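Local coordinates for protein inositol-1-monophosphatase (Nostoc sp., PDB 5ZHH) that probably catalyses the hydrolysis of inositol monophosphates to free inositol and phosphate, at residues T158-D163 with V185-S190; A85-D90 with S212-V217; L134-N139 with V220-E225. All blocks are in the same frame, centred on the assembly; numbering follows the deposited sequence.

Contact 1 (T158-D163 with V185-S190); sequences TGFAYD and VRRSGS
Part of the five-stranded sheet of the inositol monophosphatase fold forms here, where strand 156-158 and strand 185-186, the outermost within this chain, run parallel and then part into loops. Thr158 N donates to Arg186 O at 3.1 Å, with an N-H...O angle of 156°; with Arg186 also bonded to Leu156, this is parallel pairing. Beside it the methyl CG2 of Thr158 meets CG1 of Val185 at 3.7 Å, while Thr158 OG1 turns to Trp207 O and Asn171.

The CG of Arg187 stands anti to the backbone N (chi1 -156°), and the chain bends at chi2 and runs along 158-160, from Thr158 O past Gly159 to Phe160 N. That CG lies at the edge of the Phe160 ring, 3.9 Å from CE2, and ring and guanidinium planes stand 79° apart. Gly159 CA sits over one guanidinium face, 3.4 Å from NH1; a CB on Gly159 would collide with that nitrogen. Arg186 reaches Asn94 of the second subunit, to which Arg187 adds backbone hydrogen bonds. Two waters at the guanidinium edge accept from Arg187 NH1 and NH2: the first also accepts from Ser188 N and lies 2.9 Å from Thr158 O, to which it can donate; the second donates to Phe160 O at 3.1 Å.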
loop_
_atom_site.group_PDB
_atom_site.type_symbol
_atom_site.label_atom_id
_atom_site.label_comp_id
_atom_site.label_asym_id
_atom_site.label_seq_id
_atom_site.Cartn_x
_atom_site.Cartn_y
_atom_site.Cartn_z
ATOM N N THR A 158 -15.387 11.242 -20.351
ATOM C CA THR A 158 -15.101 11.352 -21.772
ATOM C C THR A 158 -13.699 11.921 -21.938
ATOM O O THR A 158 -12.991 12.180 -20.960
ATOM C CB THR A 158 -16.157 12.212 -22.509
ATOM O OG1 THR A 158 -16.000 12.041 -23.922
ATOM C CG2 THR A 158 -16.007 13.694 -22.176
ATOM N N GLY A 159 -13.279 12.057 -23.192
ATOM C CA GLY A 159 -11.977 12.604 -23.511
ATOM C C GLY A 159 -12.045 13.426 -24.782
ATOM O O GLY A 159 -13.085 13.505 -25.433
ATOM N N PHE A 160 -10.909 14.029 -25.128
ATOM C CA PHE A 160 -10.830 14.947 -26.256
ATOM C C PHE A 160 -9.555 14.643 -27.027
ATOM O O PHE A 160 -8.495 14.448 -26.426
ATOM C CB PHE A 160 -10.888 16.401 -25.761
ATOM C CG PHE A 160 -12.107 16.677 -24.929
ATOM C CD1 PHE A 160 -13.312 17.022 -25.534
ATOM C CD2 PHE A 160 -12.076 16.517 -23.552
ATOM C CE1 PHE A 160 -14.445 17.240 -24.773
ATOM C CE2 PHE A 160 -13.210 16.732 -22.784
ATOM C CZ PHE A 160 -14.395 17.098 -23.395
ATOM N N ALA A 161 -9.681 14.547 -28.347
ATOM C CA ALA A 161 -8.628 14.007 -29.193
ATOM C C ALA A 161 -7.570 15.064 -29.508
ATOM O O ALA A 161 -7.787 16.271 -29.361
ATOM C CB ALA A 161 -9.224 13.439 -30.482
ATOM N N TYR A 162 -6.410 14.588 -29.966
ATOM C CA TYR A 162 -5.335 15.506 -30.325
ATOM C C TYR A 162 -5.722 16.404 -31.496
ATOM O O TYR A 162 -5.203 17.520 -31.620
ATOM C CB TYR A 162 -4.062 14.729 -30.653
ATOM C CG TYR A 162 -3.452 14.047 -29.446
ATOM C CD1 TYR A 162 -2.894 14.787 -28.409
ATOM C CD2 TYR A 162 -3.438 12.661 -29.342
ATOM C CE1 TYR A 162 -2.342 14.161 -27.299
ATOM C CE2 TYR A 162 -2.887 12.028 -28.242
ATOM C CZ TYR A 162 -2.340 12.780 -27.224
ATOM O OH TYR A 162 -1.792 12.148 -26.132
ATOM N N ASP A 163 -6.637 15.955 -32.350
ATOM C CA ASP A 163 -7.030 16.718 -33.529
ATOM C C ASP A 163 -8.145 17.721 -33.255
ATOM O O ASP A 163 -8.704 18.280 -34.206
ATOM C CB ASP A 163 -7.455 15.769 -34.655
ATOM C CG ASP A 163 -8.775 15.056 -34.368
ATOM O OD1 ASP A 163 -9.305 15.153 -33.240
ATOM O OD2 ASP A 163 -9.295 14.399 -35.294
ATOM N N VAL A 185 -19.627 14.937 -15.781
ATOM C CA VAL A 185 -18.779 14.238 -16.736
ATOM C C VAL A 185 -17.332 14.470 -16.324
ATOM O O VAL A 185 -16.850 15.612 -16.333
ATOM C CB VAL A 185 -19.021 14.705 -18.180
ATOM C CG1 VAL A 185 -18.145 13.893 -19.136
ATOM C CG2 VAL A 185 -20.503 14.569 -18.545
ATOM N N ARG A 186 -16.652 13.394 -15.947
ATOM C CA ARG A 186 -15.255 13.466 -15.566
ATOM C C ARG A 186 -14.366 13.494 -16.809
ATOM O O ARG A 186 -14.783 13.131 -17.914
ATOM C CB ARG A 186 -14.903 12.252 -14.693
ATOM C CG ARG A 186 -15.763 12.153 -13.423
ATOM C CD ARG A 186 -15.379 13.253 -12.436
ATOM N NE ARG A 186 -16.260 13.344 -11.271
ATOM C CZ ARG A 186 -17.276 14.198 -11.165
ATOM N NH1 ARG A 186 -18.016 14.227 -10.064
ATOM N NH2 ARG A 186 -17.558 15.025 -12.168
ATOM N N ARG A 187 -13.117 13.920 -16.612
ATOM C CA ARG A 187 -12.078 13.822 -17.637
ATOM C C ARG A 187 -10.800 13.417 -16.902
ATOM O O ARG A 187 -10.178 14.238 -16.221
ATOM C CB ARG A 187 -11.913 15.129 -18.410
ATOM C CG ARG A 187 -11.316 14.999 -19.829
ATOM C CD ARG A 187 -9.878 14.496 -19.831
ATOM N NE ARG A 187 -9.228 14.526 -21.146
ATOM C CZ ARG A 187 -8.950 13.441 -21.871
ATOM N NH1 ARG A 187 -9.270 12.220 -21.422
ATOM N NH2 ARG A 187 -8.337 13.570 -23.046
ATOM N N SER A 188 -10.423 12.148 -17.034
ATOM C CA SER A 188 -9.279 11.603 -16.312
ATOM C C SER A 188 -7.991 11.706 -17.104
ATOM O O SER A 188 -6.920 11.886 -16.509
ATOM C CB SER A 188 -9.513 10.129 -15.969
ATOM O OG SER A 188 -9.341 9.332 -17.136
ATOM N N GLY A 189 -8.071 11.583 -18.426
ATOM C CA GLY A 189 -6.902 11.575 -19.276
ATOM C C GLY A 189 -6.384 10.205 -19.676
ATOM O O GLY A 189 -5.336 10.133 -20.324
ATOM N N SER A 190 -7.080 9.120 -19.325
ATOM C CA SER A 190 -6.683 7.776 -19.755
ATOM C C SER A 190 -7.915 6.999 -20.197
ATOM O O SER A 190 -8.749 6.628 -19.363
ATOM C CB SER A 190 -5.955 7.022 -18.638
ATOM O OG SER A 190 -5.809 5.651 -18.986
HETATM O O HOH W 1 -10.967 10.932 -19.350
HETATM O O HOH W 2 -7.205 16.349 -24.418
#

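Contact 2 (A85-D90 with S212-V217); sequences AIDPLD and SPWDVV
Three carboxylates converge without a hydrogen bond between them: Asp215 OD1 lies 3.1 Å from Asp87 OD2 and 3.3 Å from Asp90 OD1. Such an acidic cluster is consistent with the metal-binding site of this family, where magnesium is usually held. The other oxygens of Asp87 and Asp215 have partners of their own: Asp87 OD1 takes Leu89 N from above its plane at 3.0 Å, an Asx turn where the chain corners, and Asp215 OD2 takes Ser212 N. Asp90 OD2 is held by Ser190.

Trp214 crosses Asp87. Its CG occupies the position between backbone N and carbonyl carbon (chi1 44°), which turns CD1 at the ring edge to 3.6 Å from Asp87 OD2, with carboxylate and ring planes 88° apart. The backbone itself sets Trp214 CB 3.2 Å from Ile86 O. Ala85 CB packs on Val217 CG2 at 3.8 Å, and a water joins Ala85 O to Trp214 O. Residues 213-217, the first turn of helix 213-225, cross strand 85-87 at -100°, while Ile86 on the other face of that strand meets helix 44-61 and Trp214 reaches Leu68 of strand 66-69.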
loop_
_atom_site.group_PDB
_atom_site.type_symbol
_atom_site.label_atom_id
_atom_site.label_comp_id
_atom_site.label_asym_id
_atom_site.label_seq_id
_atom_site.Cartn_x
_atom_site.Cartn_y
_atom_site.Cartn_z
ATOM N N ALA A 85 -3.077 -5.882 -29.036
ATOM C CA ALA A 85 -3.166 -4.427 -29.114
ATOM C C ALA A 85 -2.590 -3.873 -27.816
ATOM O O ALA A 85 -3.213 -3.999 -26.752
ATOM C CB ALA A 85 -4.608 -3.973 -29.335
ATOM N N ILE A 86 -1.401 -3.276 -27.909
ATOM C CA ILE A 86 -0.573 -2.926 -26.755
ATOM C C ILE A 86 -0.478 -1.409 -26.642
ATOM O O ILE A 86 -0.064 -0.742 -27.597
ATOM C CB ILE A 86 0.842 -3.511 -26.891
ATOM C CG1 ILE A 86 0.813 -5.033 -26.942
ATOM C CG2 ILE A 86 1.722 -3.029 -25.755
ATOM C CD1 ILE A 86 -0.109 -5.638 -25.963
ATOM N N ASP A 87 -0.816 -0.866 -25.471
ATOM C CA ASP A 87 -0.389 0.490 -25.133
ATOM C C ASP A 87 0.571 0.416 -23.955
ATOM O O ASP A 87 0.135 0.148 -22.822
ATOM C CB ASP A 87 -1.561 1.416 -24.802
ATOM C CG ASP A 87 -1.160 2.894 -24.830
ATOM O OD1 ASP A 87 0.048 3.197 -24.704
ATOM O OD2 ASP A 87 -2.043 3.760 -24.979
ATOM N N PRO A 88 1.873 0.640 -24.163
ATOM C CA PRO A 88 2.818 0.543 -23.042
ATOM C C PRO A 88 2.665 1.664 -22.031
ATOM O O PRO A 88 3.202 1.552 -20.923
ATOM C CB PRO A 88 4.187 0.607 -23.730
ATOM C CG PRO A 88 3.924 1.375 -25.001
ATOM C CD PRO A 88 2.536 0.971 -25.436
ATOM N N LEU A 89 1.971 2.747 -22.387
ATOM C CA LEU A 89 1.773 3.867 -21.466
ATOM C C LEU A 89 0.590 4.683 -22.003
ATOM O O LEU A 89 0.773 5.606 -22.795
ATOM C CB LEU A 89 3.029 4.706 -21.329
ATOM C CG LEU A 89 3.027 5.974 -20.472
ATOM C CD1 LEU A 89 2.263 5.775 -19.188
ATOM C CD2 LEU A 89 4.468 6.395 -20.175
ATOM N N ASP A 90 -0.612 4.319 -21.566
ATOM C CA ASP A 90 -1.794 5.118 -21.867
ATOM C C ASP A 90 -1.886 6.245 -20.849
ATOM O O ASP A 90 -1.703 6.016 -19.650
ATOM C CB ASP A 90 -3.060 4.266 -21.826
ATOM C CG ASP A 90 -4.295 5.044 -22.241
ATOM O OD1 ASP A 90 -4.216 5.806 -23.233
ATOM O OD2 ASP A 90 -5.331 4.921 -21.553
ATOM N N SER A 212 -7.677 4.992 -30.398
ATOM C CA SER A 212 -6.909 3.999 -31.125
ATOM C C SER A 212 -7.177 2.610 -30.565
ATOM O O SER A 212 -7.608 2.466 -29.416
ATOM C CB SER A 212 -5.412 4.316 -31.028
ATOM O OG SER A 212 -5.126 5.573 -31.620
ATOM N N PRO A 213 -6.932 1.556 -31.352
ATOM C CA PRO A 213 -7.237 0.202 -30.861
ATOM C C PRO A 213 -6.540 -0.146 -29.562
ATOM O O PRO A 213 -7.172 -0.703 -28.654
ATOM C CB PRO A 213 -6.764 -0.697 -32.012
ATOM C CG PRO A 213 -6.848 0.167 -33.220
ATOM C CD PRO A 213 -6.480 1.547 -32.755
ATOM N N TRP A 214 -5.260 0.204 -29.425
ATOM C CA TRP A 214 -4.547 -0.156 -28.206
ATOM C C TRP A 214 -5.101 0.567 -26.984
ATOM O O TRP A 214 -4.874 0.112 -25.861
ATOM C CB TRP A 214 -3.056 0.141 -28.360
ATOM C CG TRP A 214 -2.786 1.462 -28.991
ATOM C CD1 TRP A 214 -2.719 2.675 -28.364
ATOM C CD2 TRP A 214 -2.526 1.709 -30.375
ATOM N NE1 TRP A 214 -2.448 3.665 -29.282
ATOM C CE2 TRP A 214 -2.320 3.095 -30.522
ATOM C CE3 TRP A 214 -2.453 0.890 -31.506
ATOM C CZ2 TRP A 214 -2.050 3.683 -31.757
ATOM C CZ3 TRP A 214 -2.182 1.471 -32.728
ATOM C CH2 TRP A 214 -1.982 2.856 -32.845
ATOM N N ASP A 215 -5.850 1.655 -27.180
ATOM C CA ASP A 215 -6.482 2.339 -26.055
ATOM C C ASP A 215 -7.664 1.561 -25.491
ATOM O O ASP A 215 -8.001 1.733 -24.314
ATOM C CB ASP A 215 -6.984 3.734 -26.457
ATOM C CG ASP A 215 -5.867 4.705 -26.836
ATOM O OD1 ASP A 215 -4.745 4.596 -26.295
ATOM O OD2 ASP A 215 -6.152 5.615 -27.655
ATOM N N VAL A 216 -8.345 0.752 -26.304
ATOM C CA VAL A 216 -9.672 0.278 -25.929
ATOM C C VAL A 216 -9.820 -1.240 -25.919
ATOM O O VAL A 216 -10.749 -1.741 -25.264
ATOM C CB VAL A 216 -10.762 0.904 -26.829
ATOM C CG1 VAL A 216 -10.720 2.429 -26.744
ATOM C CG2 VAL A 216 -10.612 0.440 -28.268
ATOM N N VAL A 217 -8.968 -2.002 -26.612
ATOM C CA VAL A 217 -9.231 -3.431 -26.788
ATOM C C VAL A 217 -9.306 -4.138 -25.436
ATOM O O VAL A 217 -10.256 -4.879 -25.157
ATOM C CB VAL A 217 -8.171 -4.069 -27.707
ATOM C CG1 VAL A 217 -8.204 -5.595 -27.589
ATOM C CG2 VAL A 217 -8.409 -3.647 -29.146
HETATM O O HOH W 3 -5.252 -2.597 -25.290
#

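Contact 3 (L134-N139 with V220-E225); sequences LGATRN and VILLEE
Leu134 begins the approach to strand 135-138 of the large mixed sheet; segment 220-225 of helix 213-225 crosses this strand at -106°, axes 6.9 Å apart at closest, in the alternating alpha/beta layers of the inositol monophosphatase fold. Leu134 N comes within 3.4 Å of Glu225 OE1, but at a poor angle for bonding. Gly135 N, next along, does donate to Glu225 OE1, at 2.8 Å and an N-H...O angle of 144°, meeting the oxygen on its anti side, somewhat out of the carboxylate plane. Gly135 has a positive phi, where any side chain would strike the carbonyl O of Leu134. The glutamate chain folds back at chi2 (-61°), and OE2 takes Gly133 N, so the carboxylate bridges an amide of the preceding loop and one at the strand's start. With an alanine here instead of Glu225, the amides of Gly133 and Gly135 are likely to lose the carboxylate they share, and the strand's entry its tie to the helix.

Ala136 then points its CB at the helix, 3.6 Å from Leu222 O. Leu222 sends CD1 to the same methyl at 4.0 Å while also packing on Phe128 of the adjacent strand. A water completes the join, accepting from Ala136 N at 3.1 Å and donating to Glu225 O at 3.0 Å.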
loop_
_atom_site.group_PDB
_atom_site.type_symbol
_atom_site.label_atom_id
_atom_site.label_comp_id
_atom_site.label_asym_id
_atom_site.label_seq_id
_atom_site.Cartn_x
_atom_site.Cartn_y
_atom_site.Cartn_z
ATOM N N LEU A 134 -14.418 -15.801 -18.622
ATOM C CA LEU A 134 -13.644 -16.009 -17.410
ATOM C C LEU A 134 -13.899 -14.963 -16.336
ATOM O O LEU A 134 -13.385 -15.110 -15.222
ATOM C CB LEU A 134 -12.145 -16.032 -17.735
ATOM C CG LEU A 134 -11.720 -17.149 -18.692
ATOM C CD1 LEU A 134 -10.209 -17.153 -18.857
ATOM C CD2 LEU A 134 -12.232 -18.502 -18.204
ATOM N N GLY A 135 -14.652 -13.911 -16.638
ATOM C CA GLY A 135 -15.000 -12.911 -15.653
ATOM C C GLY A 135 -14.045 -11.727 -15.632
ATOM O O GLY A 135 -13.005 -11.694 -16.295
ATOM N N ALA A 136 -14.414 -10.735 -14.830
ATOM C CA ALA A 136 -13.660 -9.503 -14.700
ATOM C C ALA A 136 -13.306 -9.284 -13.239
ATOM O O ALA A 136 -14.140 -9.491 -12.348
ATOM C CB ALA A 136 -14.457 -8.300 -15.237
ATOM N N THR A 137 -12.065 -8.861 -13.003
ATOM C CA THR A 137 -11.571 -8.647 -11.654
ATOM C C THR A 137 -10.733 -7.383 -11.600
ATOM O O THR A 137 -10.152 -6.946 -12.598
ATOM C CB THR A 137 -10.692 -9.808 -11.149
ATOM O OG1 THR A 137 -9.591 -9.987 -12.047
ATOM C CG2 THR A 137 -11.487 -11.096 -11.030
ATOM N N ARG A 138 -10.661 -6.817 -10.401
ATOM C CA ARG A 138 -9.646 -5.840 -10.045
ATOM C C ARG A 138 -8.906 -6.345 -8.815
ATOM O O ARG A 138 -9.533 -6.734 -7.820
ATOM C CB ARG A 138 -10.245 -4.451 -9.804
ATOM C CG ARG A 138 -9.230 -3.450 -9.264
ATOM C CD ARG A 138 -9.920 -2.161 -8.854
ATOM N NE ARG A 138 -11.039 -2.407 -7.950
ATOM C CZ ARG A 138 -10.944 -2.485 -6.630
ATOM N NH1 ARG A 138 -9.764 -2.353 -6.036
ATOM N NH2 ARG A 138 -12.031 -2.719 -5.899
ATOM N N ASN A 139 -7.576 -6.369 -8.902
ATOM C CA ASN A 139 -6.728 -6.973 -7.872
ATOM C C ASN A 139 -7.236 -8.361 -7.486
ATOM O O ASN A 139 -7.257 -8.746 -6.309
ATOM C CB ASN A 139 -6.599 -6.043 -6.663
ATOM C CG ASN A 139 -5.829 -4.769 -7.004
ATOM O OD1 ASN A 139 -5.279 -4.650 -8.096
ATOM N ND2 ASN A 139 -5.788 -3.820 -6.076
ATOM N N VAL A 220 -12.473 -3.092 -23.490
ATOM C CA VAL A 220 -13.751 -3.520 -24.054
ATOM C C VAL A 220 -14.149 -4.885 -23.502
ATOM O O VAL A 220 -15.282 -5.078 -23.042
ATOM C CB VAL A 220 -13.694 -3.514 -25.593
ATOM C CG1 VAL A 220 -14.839 -4.328 -26.175
ATOM C CG2 VAL A 220 -13.761 -2.073 -26.118
ATOM N N ILE A 221 -13.226 -5.853 -23.524
ATOM C CA ILE A 221 -13.581 -7.184 -23.035
ATOM C C ILE A 221 -13.739 -7.171 -21.518
ATOM O O ILE A 221 -14.625 -7.838 -20.970
ATOM C CB ILE A 221 -12.560 -8.242 -23.506
ATOM C CG1 ILE A 221 -12.974 -9.635 -23.019
ATOM C CG2 ILE A 221 -11.149 -7.934 -23.023
ATOM C CD1 ILE A 221 -14.335 -10.097 -23.535
ATOM N N LEU A 222 -12.902 -6.396 -20.819
ATOM C CA LEU A 222 -13.066 -6.214 -19.379
ATOM C C LEU A 222 -14.469 -5.733 -19.046
ATOM O O LEU A 222 -15.141 -6.287 -18.168
ATOM C CB LEU A 222 -12.041 -5.206 -18.862
ATOM C CG LEU A 222 -12.076 -4.951 -17.355
ATOM C CD1 LEU A 222 -11.448 -6.143 -16.616
ATOM C CD2 LEU A 222 -11.361 -3.652 -16.996
ATOM N N LEU A 223 -14.930 -4.697 -19.752
ATOM C CA LEU A 223 -16.239 -4.132 -19.461
ATOM C C LEU A 223 -17.342 -5.124 -19.799
ATOM O O LEU A 223 -18.294 -5.290 -19.028
ATOM C CB LEU A 223 -16.425 -2.826 -20.242
ATOM C CG LEU A 223 -17.807 -2.180 -20.164
ATOM C CD1 LEU A 223 -18.169 -1.945 -18.718
ATOM C CD2 LEU A 223 -17.815 -0.857 -20.924
ATOM N N GLU A 224 -17.222 -5.810 -20.938
ATOM C CA GLU A 224 -18.239 -6.789 -21.306
ATOM C C GLU A 224 -18.315 -7.929 -20.298
ATOM O O GLU A 224 -19.412 -8.349 -19.910
ATOM C CB GLU A 224 -17.968 -7.321 -22.713
ATOM C CG GLU A 224 -18.188 -6.261 -23.800
ATOM C CD GLU A 224 -17.869 -6.778 -25.188
ATOM O OE1 GLU A 224 -18.502 -6.313 -26.155
ATOM O OE2 GLU A 224 -16.998 -7.664 -25.315
ATOM N N GLU A 225 -17.162 -8.433 -19.849
ATOM C CA GLU A 225 -17.164 -9.482 -18.833
ATOM C C GLU A 225 -17.745 -8.986 -17.516
ATOM O O GLU A 225 -18.320 -9.771 -16.756
ATOM C CB GLU A 225 -15.744 -10.017 -18.628
ATOM C CG GLU A 225 -15.308 -11.024 -19.690
ATOM C CD GLU A 225 -16.190 -12.261 -19.721
ATOM O OE1 GLU A 225 -16.316 -12.928 -18.669
ATOM O OE2 GLU A 225 -16.767 -12.555 -20.790
HETATM O O HOH W 4 -17.468 -10.909 -14.151
#

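From the N terminus, strand 82-90 supplies the first half of contact 2, and the chain must run on to helix 213-225 before that loop closes. Residues 134-139 open contact 3 within this loop, and 220-225 close it later, so contacts 2 and 3 cross. Contact 1, between 158-163 and 185-190, is local and nests inside both. Contacts 2 and 3 place the two ends of one helix on two strands of the eight-stranded sheet, their centres 16 Å apart, whereas contact 1 belongs to the five-stranded sheet. Contact 1 touches contact 2 through Ser190 OG and Asp90 OD2, 2.7 Å apart; contacts 1 and 3 stay about 11 Å apart at their nearest atoms.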